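Local coordinates for protein dihydroneopterin triphosphate diphosphatase (Escherichia coli O157:H7, PDB 5U7F) that probably hydrolyses dihydroneopterin triphosphate to dihydroneopterin monophosphate and pyrophosphate, a step of folate biosynthesis, and probably also cleaves nucleoside triphosphates, dATP in particular, at residues Asp74-Glu82 against Trp136-Phe145. Residues are numbered along the deposited sequence; the frame is centred on the assembly and turned at random.
With SO4 (sulfate ion), chain B.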
ATOM      1  N   ASP A  74      -1.224 -12.854  -1.955  1.00 23.09           N
ATOM      2  CA  ASP A  74      -0.467 -12.756  -0.716  1.00 27.82           C
ATOM      3  C   ASP A  74       0.994 -13.050  -1.087  1.00 27.28           C
ATOM      4  O   ASP A  74       1.319 -14.135  -1.572  1.00 28.95           O
ATOM      5  CB  ASP A  74      -1.038 -13.734   0.331  1.00 25.00           C
ATOM      6  CG  ASP A  74      -0.337 -13.662   1.671  1.00 37.43           C
ATOM      7  OD1 ASP A  74       0.839 -13.213   1.739  1.00 34.10           O
ATOM      8  OD2 ASP A  74      -0.973 -14.091   2.666  1.00 41.22           O
ATOM      9  N   CYS A  75       1.858 -12.059  -0.908  1.00 22.44           N
ATOM     10  CA  CYS A  75       3.278 -12.186  -1.229  1.00 24.78           C
ATOM     11  C   CYS A  75       4.064 -13.072  -0.246  1.00 25.29           C
ATOM     12  O   CYS A  75       5.241 -13.335  -0.466  1.00 28.65           O
ATOM     13  CB  CYS A  75       3.921 -10.806  -1.250  1.00 30.55           C
ATOM     14  SG  CYS A  75       3.352  -9.743  -2.587  1.00 36.61           S
ATOM     15  N   GLN A  76       3.413 -13.498   0.832  1.00 21.31           N
ATOM     16  CA  GLN A  76       4.051 -14.266   1.902  1.00 30.09           C
ATOM     17  C   GLN A  76       5.340 -13.594   2.363  1.00 33.82           C
ATOM     18  O   GLN A  76       6.404 -14.218   2.426  1.00 32.79           O
ATOM     19  CB  GLN A  76       4.317 -15.717   1.453  1.00 35.58           C
ATOM     20  CG  GLN A  76       3.054 -16.571   1.259  1.00 37.43           C
ATOM     21  CD  GLN A  76       3.371 -18.068   1.152  1.00 52.61           C
ATOM     22  OE1 GLN A  76       4.533 -18.472   1.220  1.00 55.92           O
ATOM     23  NE2 GLN A  76       2.338 -18.892   0.989  1.00 49.58           N
ATOM     24  N   ARG A  77       5.223 -12.308   2.689  1.00 25.79           N
ATOM     25  CA  ARG A  77       6.296 -11.547   3.303  1.00 26.55           C
ATOM     26  C   ARG A  77       5.721 -10.595   4.349  1.00 22.65           C
ATOM     27  O   ARG A  77       4.664  -9.985   4.148  1.00 19.33           O
ATOM     28  CB  ARG A  77       7.094 -10.780   2.247  1.00 27.41           C
ATOM     29  CG  ARG A  77       7.904 -11.723   1.324  1.00 34.48           C
ATOM     30  CD  ARG A  77       9.330 -11.252   1.070  1.00 37.23           C
ATOM     31  NE  ARG A  77       9.979 -10.804   2.298  1.00 43.03           N
ATOM     32  CZ  ARG A  77      10.925  -9.870   2.361  1.00 43.08           C
ATOM     33  NH1 ARG A  77      11.354  -9.267   1.256  1.00 41.13           N
ATOM     34  NH2 ARG A  77      11.446  -9.539   3.537  1.00 45.24           N
ATOM     35  N   THR A  78       6.427 -10.509   5.471  1.00 19.57           N
ATOM     36  CA  THR A  78       6.103  -9.598   6.569  1.00 18.66           C
ATOM     37  C   THR A  78       7.411  -8.948   7.014  1.00 22.91           C
ATOM     38  O   THR A  78       8.423  -9.639   7.215  1.00 21.81           O
ATOM     39  CB  THR A  78       5.448 -10.333   7.763  1.00 25.62           C
ATOM     40  OG1 THR A  78       4.151 -10.802   7.403  1.00 25.06           O
ATOM     41  CG2 THR A  78       5.285  -9.427   8.957  1.00 25.24           C
ATOM     42  N   VAL A  79       7.403  -7.623   7.166  1.00 17.44           N
ATOM     43  CA  VAL A  79       8.561  -6.901   7.680  1.00 14.40           C
ATOM     44  C   VAL A  79       8.115  -6.037   8.843  1.00 16.53           C
ATOM     45  O   VAL A  79       6.920  -5.822   9.022  1.00 15.91           O
ATOM     46  CB  VAL A  79       9.206  -6.036   6.601  1.00 22.58           C
ATOM     47  CG1 VAL A  79       9.783  -6.929   5.494  1.00 25.31           C
ATOM     48  CG2 VAL A  79       8.175  -5.055   6.067  1.00 18.97           C
ATOM     49  N   GLU A  80       9.081  -5.555   9.615  1.00 14.74           N
ATOM     50  CA  GLU A  80       8.830  -4.668  10.747  1.00 14.14           C
ATOM     51  C   GLU A  80       9.737  -3.452  10.612  1.00 18.53           C
ATOM     52  O   GLU A  80      10.909  -3.573  10.284  1.00 16.06           O
ATOM     53  CB  GLU A  80       9.075  -5.386  12.063  1.00 19.01           C
ATOM     54  CG  GLU A  80       8.760  -4.527  13.273  1.00 21.11           C
ATOM     55  CD  GLU A  80       9.219  -5.151  14.587  1.00 31.22           C
ATOM     56  OE1 GLU A  80       8.706  -6.236  14.950  1.00 40.93           O
ATOM     57  OE2 GLU A  80      10.098  -4.556  15.261  1.00 32.45           O
ATOM     58  N   PHE A  81       9.184  -2.263  10.806  1.00 14.17           N
ATOM     59  CA  PHE A  81       9.974  -1.067  10.633  1.00 17.25           C
ATOM     60  C   PHE A  81       9.595  -0.034  11.673  1.00 19.92           C
ATOM     61  O   PHE A  81       8.540  -0.126  12.323  1.00 16.60           O
ATOM     62  CB  PHE A  81       9.826  -0.496   9.214  1.00 19.65           C
ATOM     63  CG  PHE A  81       8.413  -0.217   8.788  1.00 15.66           C
ATOM     64  CD1 PHE A  81       7.764   0.951   9.146  1.00 17.47           C
ATOM     65  CD2 PHE A  81       7.763  -1.108   7.949  1.00 17.19           C
ATOM     66  CE1 PHE A  81       6.465   1.190   8.704  1.00 18.83           C
ATOM     67  CE2 PHE A  81       6.497  -0.861   7.522  1.00 19.90           C
ATOM     68  CZ  PHE A  81       5.855   0.277   7.888  1.00 22.90           C
ATOM     69  N   GLU A  82      10.490   0.935  11.820  1.00 14.53           N
ATOM     70  CA  GLU A  82      10.297   2.043  12.731  1.00 14.92           C
ATOM     71  C   GLU A  82       9.313   3.020  12.106  1.00 17.38           C
ATOM     72  O   GLU A  82       9.445   3.414  10.935  1.00 16.60           O
ATOM     73  CB  GLU A  82      11.625   2.721  13.033  1.00 16.95           C
ATOM     74  CG  GLU A  82      11.533   3.920  14.007  1.00 20.18           C
ATOM     75  CD  GLU A  82      11.436   3.516  15.484  1.00 25.79           C
ATOM     76  OE1 GLU A  82      11.743   2.344  15.816  1.00 17.34           O
ATOM     77  OE2 GLU A  82      11.040   4.395  16.318  1.00 21.57           O
ATOM     78  N   TRP A 136      11.015   2.286   2.950  1.00 17.88           N
ATOM     79  CA  TRP A 136      11.940   1.261   2.493  1.00 19.11           C
ATOM     80  C   TRP A 136      11.230  -0.038   2.230  1.00 13.80           C
ATOM     81  O   TRP A 136      11.658  -0.762   1.368  1.00 15.20           O
ATOM     82  CB  TRP A 136      13.120   1.052   3.472  1.00 17.64           C
ATOM     83  CG  TRP A 136      12.832   0.456   4.809  1.00 15.25           C
ATOM     84  CD1 TRP A 136      12.769   1.124   5.978  1.00 14.44           C
ATOM     85  CD2 TRP A 136      12.666  -0.924   5.114  1.00 14.38           C
ATOM     86  NE1 TRP A 136      12.532   0.245   7.024  1.00 15.68           N
ATOM     87  CE2 TRP A 136      12.468  -1.019   6.514  1.00 15.66           C
ATOM     88  CE3 TRP A 136      12.640  -2.090   4.344  1.00 17.74           C
ATOM     89  CZ2 TRP A 136      12.237  -2.223   7.147  1.00 13.51           C
ATOM     90  CZ3 TRP A 136      12.412  -3.297   4.976  1.00 19.18           C
ATOM     91  CH2 TRP A 136      12.201  -3.354   6.366  1.00 14.50           C
ATOM     92  N   SER A 137      10.132  -0.326   2.916  1.00 14.99           N
ATOM     93  CA  SER A 137       9.460  -1.604   2.716  1.00 19.65           C
ATOM     94  C   SER A 137       8.662  -1.567   1.398  1.00 15.22           C
ATOM     95  O   SER A 137       8.653  -2.538   0.638  1.00 13.37           O
ATOM     96  CB  SER A 137       8.551  -1.937   3.893  1.00 16.92           C
ATOM     97  OG  SER A 137       7.584  -0.926   4.078  1.00 18.04           O
ATOM     98  N   ASN A 138       8.007  -0.442   1.142  1.00 13.34           N
ATOM     99  CA  ASN A 138       7.301  -0.193  -0.131  1.00 11.95           C
ATOM    100  C   ASN A 138       8.249  -0.314  -1.309  1.00 13.91           C
ATOM    101  O   ASN A 138       7.928  -0.969  -2.314  1.00 13.56           O
ATOM    102  CB  ASN A 138       6.643   1.188  -0.113  1.00 17.06           C
ATOM    103  CG  ASN A 138       5.422   1.310  -1.044  1.00 17.48           C
ATOM    104  OD1 ASN A 138       4.517   2.125  -0.760  1.00 15.39           O
ATOM    105  ND2 ASN A 138       5.385   0.526  -2.161  1.00 15.61           N
ATOM    106  N   ARG A 139       9.417   0.296  -1.182  1.00 15.23           N
ATOM    107  CA  ARG A 139      10.456   0.156  -2.182  1.00 17.18           C
ATOM    108  C   ARG A 139      10.824  -1.290  -2.421  1.00 17.58           C
ATOM    109  O   ARG A 139      10.836  -1.771  -3.575  1.00 15.95           O
ATOM    110  CB  ARG A 139      11.679   0.923  -1.765  1.00 12.85           C
ATOM    111  CG  ARG A 139      12.910   0.660  -2.619  1.00 18.82           C
ATOM    112  CD  ARG A 139      13.957   1.722  -2.364  1.00 23.01           C
ATOM    113  NE  ARG A 139      14.571   1.518  -1.066  1.00 33.86           N
ATOM    114  CZ  ARG A 139      14.522   2.344  -0.026  1.00 36.48           C
ATOM    115  NH1 ARG A 139      13.858   3.514  -0.057  1.00 30.37           N
ATOM    116  NH2 ARG A 139      15.177   1.969   1.068  1.00 30.88           N
ATOM    117  N   GLN A 140      11.113  -1.993  -1.332  1.00 16.59           N
ATOM    118  CA  GLN A 140      11.562  -3.377  -1.447  1.00 16.40           C
ATOM    119  C   GLN A 140      10.479  -4.262  -2.090  1.00 16.58           C
ATOM    120  O   GLN A 140      10.775  -5.148  -2.894  1.00 17.94           O
ATOM    121  CB  GLN A 140      11.960  -3.922  -0.074  1.00 16.96           C
ATOM    122  CG  GLN A 140      12.625  -5.299  -0.131  1.00 31.72           C
ATOM    123  CD  GLN A 140      13.135  -5.803   1.239  1.00 24.61           C
ATOM    124  OE1 GLN A 140      13.062  -6.995   1.535  1.00 46.57           O
ATOM    125  NE2 GLN A 140      13.675  -4.903   2.037  1.00 30.79           N
ATOM    126  N   ALA A 141       9.217  -4.004  -1.768  1.00 16.41           N
ATOM    127  CA  ALA A 141       8.132  -4.800  -2.309  1.00 14.76           C
ATOM    128  C   ALA A 141       8.015  -4.573  -3.819  1.00 15.23           C
ATOM    129  O   ALA A 141       7.838  -5.520  -4.563  1.00 15.74           O
ATOM    130  CB  ALA A 141       6.822  -4.483  -1.603  1.00 16.15           C
ATOM    131  N   ILE A 142       8.140  -3.327  -4.255  1.00 13.50           N
ATOM    132  CA  ILE A 142       8.095  -3.016  -5.692  1.00 13.17           C
ATOM    133  C   ILE A 142       9.249  -3.764  -6.385  1.00 16.98           C
ATOM    134  O   ILE A 142       9.066  -4.418  -7.424  1.00 15.80           O
ATOM    135  CB  ILE A 142       8.170  -1.490  -5.927  1.00 14.80           C
ATOM    136  CG1 ILE A 142       6.891  -0.828  -5.419  1.00 19.66           C
ATOM    137  CG2 ILE A 142       8.359  -1.154  -7.451  1.00 19.45           C
ATOM    138  CD1 ILE A 142       6.977   0.712  -5.375  1.00 17.31           C
ATOM    139  N   GLU A 143      10.431  -3.710  -5.785  1.00 22.18           N
ATOM    140  CA  GLU A 143      11.621  -4.313  -6.391  1.00 19.50           C
ATOM    141  C   GLU A 143      11.481  -5.816  -6.516  1.00 25.00           C
ATOM    142  O   GLU A 143      11.808  -6.407  -7.563  1.00 26.51           O
ATOM    143  CB  GLU A 143      12.884  -3.971  -5.603  1.00 22.50           C
ATOM    144  CG  GLU A 143      13.260  -2.476  -5.675  1.00 28.27           C
ATOM    145  CD  GLU A 143      14.448  -2.058  -4.799  1.00 30.23           C
ATOM    146  OE1 GLU A 143      14.686  -2.655  -3.722  1.00 36.02           O
ATOM    147  OE2 GLU A 143      15.142  -1.087  -5.184  1.00 35.26           O
ATOM    148  N   GLN A 144      10.944  -6.444  -5.491  1.00 23.09           N
ATOM    149  CA  GLN A 144      10.932  -7.891  -5.465  1.00 21.15           C
ATOM    150  C   GLN A 144       9.737  -8.517  -6.173  1.00 25.77           C
ATOM    151  O   GLN A 144       9.824  -9.672  -6.596  1.00 21.67           O
ATOM    152  CB  GLN A 144      11.008  -8.367  -4.010  1.00 22.23           C
ATOM    153  CG  GLN A 144      12.340  -8.025  -3.382  1.00 29.75           C
ATOM    154  CD  GLN A 144      12.458  -8.545  -1.951  1.00 45.00           C
ATOM    155  OE1 GLN A 144      11.456  -8.920  -1.331  1.00 34.54           O
ATOM    156  NE2 GLN A 144      13.686  -8.572  -1.423  1.00 49.24           N
ATOM    157  N   PHE A 145       8.629  -7.787  -6.328  1.00 24.37           N
ATOM    158  CA  PHE A 145       7.412  -8.405  -6.849  1.00 21.88           C
ATOM    159  C   PHE A 145       6.871  -7.760  -8.113  1.00 21.29           C
ATOM    160  O   PHE A 145       6.007  -8.332  -8.763  1.00 29.89           O
ATOM    161  CB  PHE A 145       6.336  -8.416  -5.766  1.00 21.04           C
ATOM    162  CG  PHE A 145       6.618  -9.400  -4.659  1.00 26.02           C
ATOM    163  CD1 PHE A 145       6.204 -10.728  -4.760  1.00 30.73           C
ATOM    164  CD2 PHE A 145       7.332  -9.019  -3.547  1.00 23.13           C
ATOM    165  CE1 PHE A 145       6.489 -11.648  -3.747  1.00 29.57           C
ATOM    166  CE2 PHE A 145       7.607  -9.930  -2.533  1.00 22.13           C
ATOM    167  CZ  PHE A 145       7.194 -11.239  -2.638  1.00 30.84           C
TER
HETATM  168  S   SO4 B 201      14.136   0.329  10.527  0.50 18.48           S
HETATM  169  O1  SO4 B 201      15.166   1.264  10.984  0.71 18.35           O
HETATM  170  O2  SO4 B 201      13.636  -0.420  11.672  0.98 17.56           O
HETATM  171  O3  SO4 B 201      13.048   1.107   9.933  0.39 18.95           O
HETATM  172  O4  SO4 B 201      14.707  -0.584   9.544  0.27 17.51           O
HETATM  173  O   HOH W   1      13.121  -7.402   4.356  1.00 42.16           O
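C75 and F145 meet face-on at one end of the closely packed side of a strand-helix packing in the Nudix fold, where the C-terminal helix runs nearly antiparallel (153°) to 74-82, part of an outermost strand of the mixed sheet. Sulfur and ring make a Cys-aromatic contact: C75 SG stands 3.8 Å from the F145 ring centroid and only 12° off the normal, while C75 CB lies over the same ring with its closest approach to CZ. SG is also disulfide-bonded to C104, which ties this strand to its neighbour 97-107. R77 CG meets the edge of the F145 ring.

The close packing continues at V79, whose CG2 lies 3.8 Å from S137 CB, and the S137 hydroxyl, held by E100 and S135, approaches F81 CE2 obliquely.

The more solvent-exposed side is polar and depends on one arginine. Bends at chi2 and chi3 carry the R77 guanidinium across two glutamine side chains, so that NH1 donates to Q140 OE1 at 2.9 Å, nearly straight (166°) and close to the guanidinium plane; its bond to Q144 OE1 is weak because of the bent angle. A water accepts from R77 NH2 and donates to Q140 OE1, giving that oxygen a second donor.

At the C-terminal end of the strand, the exposed W136 indole passes F81 CB, its CZ2 3.6 Å away, beside a strand end predicted to bind substrate. A sulfate, probably from the crystallisation liquor and also bound by R97, bridges the segments: its O3 accepts from E82 N at 3.2 Å and from W136 NE1 at 3.1 Å.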